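Local coordinates for protein diol-dehydratase (PDB 5I2A) that probably dehydrates 1,2-propanediol as a B12-independent lyase of the glycyl radical enzyme family, at residues V169-G181 against P255-F269. Residues are numbered along the deposited sequence; the frame is centred on the assembly and turned at random.
Sequences VQYETVLAIGLNG and PEFPAESFQEACQSF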
ATOM      1  N   VAL A 169     -19.363 -11.706 -11.985  1.00 15.63           N
ATOM      2  CA  VAL A 169     -18.480 -10.998 -12.862  1.00 11.26           C
ATOM      3  C   VAL A 169     -19.215 -10.782 -14.212  1.00 16.22           C
ATOM      4  O   VAL A 169     -20.321 -11.304 -14.409  1.00 12.79           O
ATOM      5  CB  VAL A 169     -17.194 -11.846 -12.975  1.00 18.26           C
ATOM      6  CG1 VAL A 169     -17.196 -12.787 -14.191  1.00 13.29           C
ATOM      7  CG2 VAL A 169     -15.968 -11.077 -12.721  1.00 19.96           C
ATOM      8  N   GLN A 170     -18.637 -10.009 -15.125  1.00 15.34           N
ATOM      9  CA  GLN A 170     -19.264  -9.777 -16.425  1.00 17.85           C
ATOM     10  C   GLN A 170     -19.048 -10.954 -17.393  1.00 17.49           C
ATOM     11  O   GLN A 170     -18.274 -10.844 -18.341  1.00 16.39           O
ATOM     12  CB  GLN A 170     -18.726  -8.485 -17.064  1.00 16.75           C
ATOM     13  CG  GLN A 170     -19.165  -7.176 -16.397  1.00 11.49           C
ATOM     14  CD  GLN A 170     -18.323  -5.968 -16.845  1.00 20.23           C
ATOM     15  OE1 GLN A 170     -17.728  -5.974 -17.926  1.00 18.33           O
ATOM     16  NE2 GLN A 170     -18.265  -4.935 -16.001  1.00 15.08           N
ATOM     17  N   TYR A 171     -19.720 -12.077 -17.154  1.00 15.02           N
ATOM     18  CA  TYR A 171     -19.625 -13.204 -18.081  1.00 17.45           C
ATOM     19  C   TYR A 171     -20.018 -12.755 -19.489  1.00 16.30           C
ATOM     20  O   TYR A 171     -19.419 -13.176 -20.471  1.00 17.48           O
ATOM     21  CB  TYR A 171     -20.517 -14.364 -17.643  1.00 13.73           C
ATOM     22  CG  TYR A 171     -20.203 -14.919 -16.271  1.00 11.21           C
ATOM     23  CD1 TYR A 171     -19.220 -15.873 -16.098  1.00 10.60           C
ATOM     24  CD2 TYR A 171     -20.908 -14.493 -15.160  1.00 11.38           C
ATOM     25  CE1 TYR A 171     -18.937 -16.386 -14.841  1.00 13.88           C
ATOM     26  CE2 TYR A 171     -20.638 -14.992 -13.899  1.00 10.64           C
ATOM     27  CZ  TYR A 171     -19.653 -15.944 -13.746  1.00 12.68           C
ATOM     28  OH  TYR A 171     -19.386 -16.455 -12.499  1.00 17.67           O
ATOM     29  N   GLU A 172     -21.014 -11.881 -19.567  1.00 15.08           N
ATOM     30  CA  GLU A 172     -21.539 -11.441 -20.851  1.00 18.81           C
ATOM     31  C   GLU A 172     -20.512 -10.616 -21.639  1.00 24.56           C
ATOM     32  O   GLU A 172     -20.545 -10.597 -22.872  1.00 18.97           O
ATOM     33  CB  GLU A 172     -22.826 -10.642 -20.656  1.00 16.00           C
ATOM     34  CG  GLU A 172     -22.631  -9.307 -19.958  1.00 25.50           C
ATOM     35  CD  GLU A 172     -22.525  -9.416 -18.431  1.00 28.33           C
ATOM     36  OE1 GLU A 172     -22.701 -10.523 -17.862  1.00 24.07           O
ATOM     37  OE2 GLU A 172     -22.251  -8.374 -17.804  1.00 33.83           O
ATOM     38  N   THR A 173     -19.606  -9.936 -20.938  1.00 16.95           N
ATOM     39  CA  THR A 173     -18.562  -9.201 -21.630  1.00 16.54           C
ATOM     40  C   THR A 173     -17.615 -10.179 -22.324  1.00 15.14           C
ATOM     41  O   THR A 173     -17.259  -9.989 -23.482  1.00 14.90           O
ATOM     42  CB  THR A 173     -17.763  -8.292 -20.681  1.00 16.03           C
ATOM     43  OG1 THR A 173     -18.627  -7.269 -20.170  1.00 16.53           O
ATOM     44  CG2 THR A 173     -16.614  -7.648 -21.431  1.00 16.47           C
ATOM     45  N   VAL A 174     -17.226 -11.231 -21.617  1.00 12.59           N
ATOM     46  CA  VAL A 174     -16.323 -12.227 -22.180  1.00 16.69           C
ATOM     47  C   VAL A 174     -16.965 -12.925 -23.394  1.00 19.03           C
ATOM     48  O   VAL A 174     -16.315 -13.153 -24.405  1.00 16.31           O
ATOM     49  CB  VAL A 174     -15.917 -13.277 -21.117  1.00 14.41           C
ATOM     50  CG1 VAL A 174     -15.036 -14.359 -21.730  1.00 15.54           C
ATOM     51  CG2 VAL A 174     -15.196 -12.599 -19.934  1.00 14.73           C
ATOM     52  N   LEU A 175     -18.244 -13.252 -23.280  1.00 16.57           N
ATOM     53  CA  LEU A 175     -18.974 -13.877 -24.376  1.00 20.27           C
ATOM     54  C   LEU A 175     -19.039 -12.972 -25.609  1.00 20.42           C
ATOM     55  O   LEU A 175     -18.822 -13.437 -26.715  1.00 18.93           O
ATOM     56  CB  LEU A 175     -20.393 -14.251 -23.932  1.00 19.02           C
ATOM     57  CG  LEU A 175     -20.499 -15.315 -22.844  1.00 15.70           C
ATOM     58  CD1 LEU A 175     -21.941 -15.546 -22.439  1.00 16.26           C
ATOM     59  CD2 LEU A 175     -19.903 -16.597 -23.334  1.00 17.07           C
ATOM     60  N   ALA A 176     -19.316 -11.684 -25.411  1.00 15.74           N
ATOM     61  CA  ALA A 176     -19.547 -10.795 -26.538  1.00 16.44           C
ATOM     62  C   ALA A 176     -18.254 -10.269 -27.182  1.00 18.91           C
ATOM     63  O   ALA A 176     -18.203 -10.125 -28.391  1.00 17.50           O
ATOM     64  CB  ALA A 176     -20.451  -9.625 -26.112  1.00 15.53           C
ATOM     65  N   ILE A 177     -17.210  -9.976 -26.402  1.00 16.64           N
ATOM     66  CA  ILE A 177     -16.024  -9.401 -27.025  1.00 16.14           C
ATOM     67  C   ILE A 177     -14.776 -10.247 -26.807  1.00 17.16           C
ATOM     68  O   ILE A 177     -13.738  -9.981 -27.390  1.00 17.64           O
ATOM     69  CB  ILE A 177     -15.770  -7.931 -26.551  1.00 18.76           C
ATOM     70  CG1 ILE A 177     -15.312  -7.842 -25.084  1.00 17.17           C
ATOM     71  CG2 ILE A 177     -17.003  -7.070 -26.805  1.00 18.43           C
ATOM     72  CD1 ILE A 177     -15.041  -6.379 -24.607  1.00 15.62           C
ATOM     73  N   GLY A 178     -14.884 -11.293 -26.003  1.00 16.33           N
ATOM     74  CA  GLY A 178     -13.735 -12.135 -25.725  1.00 15.56           C
ATOM     75  C   GLY A 178     -12.727 -11.464 -24.807  1.00 18.17           C
ATOM     76  O   GLY A 178     -12.828 -10.269 -24.537  1.00 16.77           O
ATOM     77  N   LEU A 179     -11.755 -12.233 -24.317  1.00 15.86           N
ATOM     78  CA  LEU A 179     -10.661 -11.644 -23.564  1.00 18.86           C
ATOM     79  C   LEU A 179      -9.823 -10.772 -24.501  1.00 22.03           C
ATOM     80  O   LEU A 179      -9.148  -9.851 -24.065  1.00 17.52           O
ATOM     81  CB  LEU A 179      -9.801 -12.719 -22.893  1.00 15.04           C
ATOM     82  CG  LEU A 179     -10.516 -13.489 -21.774  1.00 17.31           C
ATOM     83  CD1 LEU A 179      -9.573 -14.449 -21.074  1.00 14.18           C
ATOM     84  CD2 LEU A 179     -11.161 -12.536 -20.762  1.00 14.43           C
ATOM     85  N   ASN A 180      -9.881 -11.057 -25.799  1.00 23.36           N
ATOM     86  CA  ASN A 180      -9.243 -10.183 -26.770  1.00 19.57           C
ATOM     87  C   ASN A 180      -9.845  -8.793 -26.697  1.00 20.11           C
ATOM     88  O   ASN A 180      -9.134  -7.798 -26.700  1.00 20.86           O
ATOM     89  CB  ASN A 180      -9.379 -10.741 -28.180  1.00 23.49           C
ATOM     90  CG  ASN A 180      -8.581  -9.959 -29.173  1.00 27.24           C
ATOM     91  OD1 ASN A 180      -7.350  -9.986 -29.149  1.00 25.36           O
ATOM     92  ND2 ASN A 180      -9.270  -9.246 -30.052  1.00 27.61           N
ATOM     93  N   GLY A 181     -11.171  -8.741 -26.610  1.00 18.18           N
ATOM     94  CA  GLY A 181     -11.875  -7.492 -26.442  1.00 16.88           C
ATOM     95  C   GLY A 181     -11.568  -6.794 -25.123  1.00 20.24           C
ATOM     96  O   GLY A 181     -11.489  -5.567 -25.079  1.00 19.63           O
ATOM     97  N   PRO A 255     -11.847 -18.604 -24.341  1.00 15.52           N
ATOM     98  CA  PRO A 255     -12.528 -17.315 -24.283  1.00 18.18           C
ATOM     99  C   PRO A 255     -11.755 -16.154 -24.924  1.00 17.08           C
ATOM    100  O   PRO A 255     -12.128 -15.011 -24.684  1.00 16.73           O
ATOM    101  CB  PRO A 255     -12.679 -17.099 -22.779  1.00 16.67           C
ATOM    102  CG  PRO A 255     -11.454 -17.689 -22.230  1.00 17.68           C
ATOM    103  CD  PRO A 255     -11.075 -18.853 -23.112  1.00 14.62           C
ATOM    104  N   GLU A 256     -10.738 -16.429 -25.734  1.00 18.05           N
ATOM    105  CA  GLU A 256     -10.013 -15.350 -26.402  1.00 18.92           C
ATOM    106  C   GLU A 256     -10.945 -14.491 -27.258  1.00 22.00           C
ATOM    107  O   GLU A 256     -10.909 -13.258 -27.189  1.00 18.96           O
ATOM    108  CB  GLU A 256      -8.864 -15.886 -27.271  1.00 18.25           C
ATOM    109  CG  GLU A 256      -8.198 -14.767 -28.109  1.00 18.49           C
ATOM    110  CD  GLU A 256      -6.871 -15.165 -28.718  1.00 24.61           C
ATOM    111  OE1 GLU A 256      -6.603 -16.378 -28.875  1.00 21.46           O
ATOM    112  OE2 GLU A 256      -6.082 -14.254 -29.029  1.00 24.37           O
ATOM    113  N   PHE A 257     -11.806 -15.148 -28.027  1.00 24.72           N
ATOM    114  CA  PHE A 257     -12.657 -14.461 -28.991  1.00 19.94           C
ATOM    115  C   PHE A 257     -14.130 -14.550 -28.619  1.00 17.57           C
ATOM    116  O   PHE A 257     -14.504 -15.370 -27.785  1.00 17.65           O
ATOM    117  CB  PHE A 257     -12.413 -15.044 -30.392  1.00 19.38           C
ATOM    118  CG  PHE A 257     -11.007 -14.841 -30.887  1.00 22.45           C
ATOM    119  CD1 PHE A 257     -10.563 -13.576 -31.241  1.00 21.72           C
ATOM    120  CD2 PHE A 257     -10.130 -15.908 -30.990  1.00 22.37           C
ATOM    121  CE1 PHE A 257      -9.264 -13.380 -31.696  1.00 22.63           C
ATOM    122  CE2 PHE A 257      -8.833 -15.719 -31.442  1.00 24.36           C
ATOM    123  CZ  PHE A 257      -8.400 -14.451 -31.791  1.00 23.25           C
ATOM    124  N   PRO A 258     -14.967 -13.684 -29.217  1.00 16.67           N
ATOM    125  CA  PRO A 258     -16.414 -13.785 -29.006  1.00 17.09           C
ATOM    126  C   PRO A 258     -16.941 -15.182 -29.333  1.00 21.11           C
ATOM    127  O   PRO A 258     -16.469 -15.812 -30.279  1.00 22.77           O
ATOM    128  CB  PRO A 258     -16.985 -12.739 -29.971  1.00 19.51           C
ATOM    129  CG  PRO A 258     -15.883 -11.717 -30.097  1.00 17.17           C
ATOM    130  CD  PRO A 258     -14.613 -12.516 -30.049  1.00 15.19           C
ATOM    131  N   ALA A 259     -17.888 -15.664 -28.537  1.00 21.38           N
ATOM    132  CA  ALA A 259     -18.444 -16.999 -28.734  1.00 21.57           C
ATOM    133  C   ALA A 259     -19.265 -17.070 -30.022  1.00 22.54           C
ATOM    134  O   ALA A 259     -20.172 -16.273 -30.212  1.00 19.21           O
ATOM    135  CB  ALA A 259     -19.305 -17.395 -27.539  1.00 18.30           C
ATOM    136  N   GLU A 260     -18.955 -18.044 -30.876  1.00 21.45           N
ATOM    137  CA  GLU A 260     -19.637 -18.222 -32.165  1.00 30.01           C
ATOM    138  C   GLU A 260     -20.706 -19.316 -32.173  1.00 27.29           C
ATOM    139  O   GLU A 260     -21.373 -19.526 -33.177  1.00 26.67           O
ATOM    140  CB  GLU A 260     -18.619 -18.555 -33.254  1.00 26.14           C
ATOM    141  CG  GLU A 260     -17.373 -17.712 -33.214  1.00 34.85           C
ATOM    142  CD  GLU A 260     -17.365 -16.640 -34.271  1.00 46.01           C
ATOM    143  OE1 GLU A 260     -18.380 -15.914 -34.396  1.00 48.50           O
ATOM    144  OE2 GLU A 260     -16.343 -16.537 -34.982  1.00 49.02           O
ATOM    145  N   SER A 261     -20.845 -20.028 -31.065  1.00 25.20           N
ATOM    146  CA  SER A 261     -21.817 -21.107 -30.969  1.00 24.04           C
ATOM    147  C   SER A 261     -22.266 -21.281 -29.528  1.00 27.13           C
ATOM    148  O   SER A 261     -21.659 -20.711 -28.617  1.00 25.26           O
ATOM    149  CB  SER A 261     -21.227 -22.419 -31.487  1.00 22.23           C
ATOM    150  OG  SER A 261     -20.251 -22.915 -30.594  1.00 24.33           O
ATOM    151  N   PHE A 262     -23.323 -22.064 -29.312  1.00 19.67           N
ATOM    152  CA  PHE A 262     -23.786 -22.281 -27.959  1.00 20.98           C
ATOM    153  C   PHE A 262     -22.721 -23.057 -27.191  1.00 20.66           C
ATOM    154  O   PHE A 262     -22.465 -22.761 -26.031  1.00 21.93           O
ATOM    155  CB  PHE A 262     -25.130 -23.015 -27.918  1.00 19.73           C
ATOM    156  CG  PHE A 262     -25.703 -23.145 -26.531  1.00 17.30           C
ATOM    157  CD1 PHE A 262     -26.062 -22.016 -25.808  1.00 18.20           C
ATOM    158  CD2 PHE A 262     -25.875 -24.387 -25.946  1.00 19.47           C
ATOM    159  CE1 PHE A 262     -26.588 -22.128 -24.524  1.00 17.46           C
ATOM    160  CE2 PHE A 262     -26.405 -24.511 -24.664  1.00 16.77           C
ATOM    161  CZ  PHE A 262     -26.760 -23.374 -23.954  1.00 16.37           C
ATOM    162  N   GLN A 263     -22.085 -24.038 -27.829  1.00 15.69           N
ATOM    163  CA  GLN A 263     -21.058 -24.788 -27.119  1.00 18.63           C
ATOM    164  C   GLN A 263     -19.866 -23.869 -26.775  1.00 18.81           C
ATOM    165  O   GLN A 263     -19.285 -23.985 -25.695  1.00 19.41           O
ATOM    166  CB  GLN A 263     -20.578 -26.005 -27.916  1.00 18.59           C
ATOM    167  CG  GLN A 263     -19.426 -26.740 -27.215  1.00 18.89           C
ATOM    168  CD  GLN A 263     -19.201 -28.155 -27.728  1.00 24.53           C
ATOM    169  OE1 GLN A 263     -19.944 -28.646 -28.570  1.00 22.93           O
ATOM    170  NE2 GLN A 263     -18.151 -28.803 -27.236  1.00 18.63           N
ATOM    171  N   GLU A 264     -19.510 -22.966 -27.685  1.00 17.54           N
ATOM    172  CA  GLU A 264     -18.438 -22.000 -27.404  1.00 18.87           C
ATOM    173  C   GLU A 264     -18.821 -21.088 -26.228  1.00 18.03           C
ATOM    174  O   GLU A 264     -17.991 -20.818 -25.366  1.00 19.02           O
ATOM    175  CB  GLU A 264     -18.107 -21.172 -28.641  1.00 19.44           C
ATOM    176  CG  GLU A 264     -17.186 -21.912 -29.605  1.00 20.12           C
ATOM    177  CD  GLU A 264     -16.677 -21.055 -30.759  1.00 23.89           C
ATOM    178  OE1 GLU A 264     -16.915 -19.825 -30.783  1.00 24.04           O
ATOM    179  OE2 GLU A 264     -16.013 -21.629 -31.642  1.00 27.06           O
ATOM    180  N   ALA A 265     -20.076 -20.650 -26.187  1.00 16.26           N
ATOM    181  CA  ALA A 265     -20.569 -19.850 -25.079  1.00 17.54           C
ATOM    182  C   ALA A 265     -20.470 -20.631 -23.772  1.00 18.54           C
ATOM    183  O   ALA A 265     -20.019 -20.092 -22.772  1.00 20.15           O
ATOM    184  CB  ALA A 265     -21.995 -19.404 -25.330  1.00 14.91           C
ATOM    185  N   CYS A 266     -20.862 -21.904 -23.794  1.00 17.31           N
ATOM    186  CA  CYS A 266     -20.798 -22.754 -22.606  1.00 14.22           C
ATOM    187  C   CYS A 266     -19.369 -22.950 -22.114  1.00 20.29           C
ATOM    188  O   CYS A 266     -19.103 -22.882 -20.907  1.00 16.78           O
ATOM    189  CB  CYS A 266     -21.420 -24.130 -22.878  1.00 15.42           C
ATOM    190  SG  CYS A 266     -23.205 -24.101 -23.017  1.00 18.77           S
ATOM    191  N   GLN A 267     -18.462 -23.218 -23.048  1.00 14.85           N
ATOM    192  CA  GLN A 267     -17.072 -23.470 -22.718  1.00 16.10           C
ATOM    193  C   GLN A 267     -16.393 -22.199 -22.225  1.00 15.27           C
ATOM    194  O   GLN A 267     -15.595 -22.250 -21.303  1.00 15.99           O
ATOM    195  CB  GLN A 267     -16.318 -24.026 -23.925  1.00 14.35           C
ATOM    196  CG  GLN A 267     -14.865 -24.397 -23.652  1.00 14.18           C
ATOM    197  CD  GLN A 267     -14.715 -25.471 -22.614  1.00 19.87           C
ATOM    198  OE1 GLN A 267     -15.017 -26.654 -22.857  1.00 18.65           O
ATOM    199  NE2 GLN A 267     -14.242 -25.076 -21.436  1.00 16.62           N
ATOM    200  N   SER A 268     -16.717 -21.077 -22.860  1.00 14.48           N
ATOM    201  CA  SER A 268     -16.181 -19.783 -22.478  1.00 18.87           C
ATOM    202  C   SER A 268     -16.628 -19.423 -21.062  1.00 18.48           C
ATOM    203  O   SER A 268     -15.817 -19.062 -20.228  1.00 15.45           O
ATOM    204  CB  SER A 268     -16.627 -18.702 -23.456  1.00 16.33           C
ATOM    205  OG  SER A 268     -15.920 -17.513 -23.218  1.00 17.60           O
ATOM    206  N   PHE A 269     -17.924 -19.528 -20.813  1.00 16.10           N
ATOM    207  CA  PHE A 269     -18.455 -19.385 -19.478  1.00 15.81           C
ATOM    208  C   PHE A 269     -17.702 -20.255 -18.481  1.00 16.65           C
ATOM    209  O   PHE A 269     -17.272 -19.761 -17.434  1.00 17.86           O
ATOM    210  CB  PHE A 269     -19.934 -19.740 -19.427  1.00 14.63           C
ATOM    211  CG  PHE A 269     -20.414 -20.046 -18.048  1.00 16.83           C
ATOM    212  CD1 PHE A 269     -20.738 -19.021 -17.177  1.00 13.50           C
ATOM    213  CD2 PHE A 269     -20.497 -21.350 -17.600  1.00 14.26           C
ATOM    214  CE1 PHE A 269     -21.158 -19.288 -15.901  1.00 13.66           C
ATOM    215  CE2 PHE A 269     -20.919 -21.622 -16.320  1.00 16.64           C
ATOM    216  CZ  PHE A 269     -21.251 -20.585 -15.469  1.00 17.48           C
TER
HETATM  217  O   HOH W   1     -16.112 -15.756 -25.507  1.00 15.87           O
HETATM  218  O   HOH W   2      -6.225 -11.768 -27.814  1.00 30.39           O
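P255, which follows a cis peptide bond, sends its O to L179 N (2.8 Å, N-H...O angle 170°) while its ring rests on V174 CG1 and L179 CD1. E256 O accepts from N180 N at 2.8 Å, so the two successive carbonyls take up N-H groups that the kink in helix 171-181 leaves without a bond to the preceding turn. G178, with its positive phi, makes this approach possible: a CB there would run into E256 O and F257 CA. A water donates to V174 O and F257 O and accepts from S268 OG, tying the turn at F257 to both helices. The P258 ring covers A176 O, its CB 3.3 Å away. Because L179 N turns to P255 O, it does not bond back to L175 O, and A259 N takes that carbonyl instead (3.0 Å). A265 CB of helix 262-269 lies 4.0 Å from L175 CD2, which also meets S268 CB. F269 brings CD1 to 3.7 Å from Y171 CD1, the ring planes inclined at 44°; V169 CG1 covers the opposite Y171 face, and Y171 OH bonds to Q273. With an alanine at Y171, F269 and V169 would probably lose the ring between them, and Q273 its hydroxyl partner. Apolar contacts thus occur both at the loop and between the helices, which cross near 100°, while loop 255-259 satisfies N-H and C=O groups of the interrupted helix.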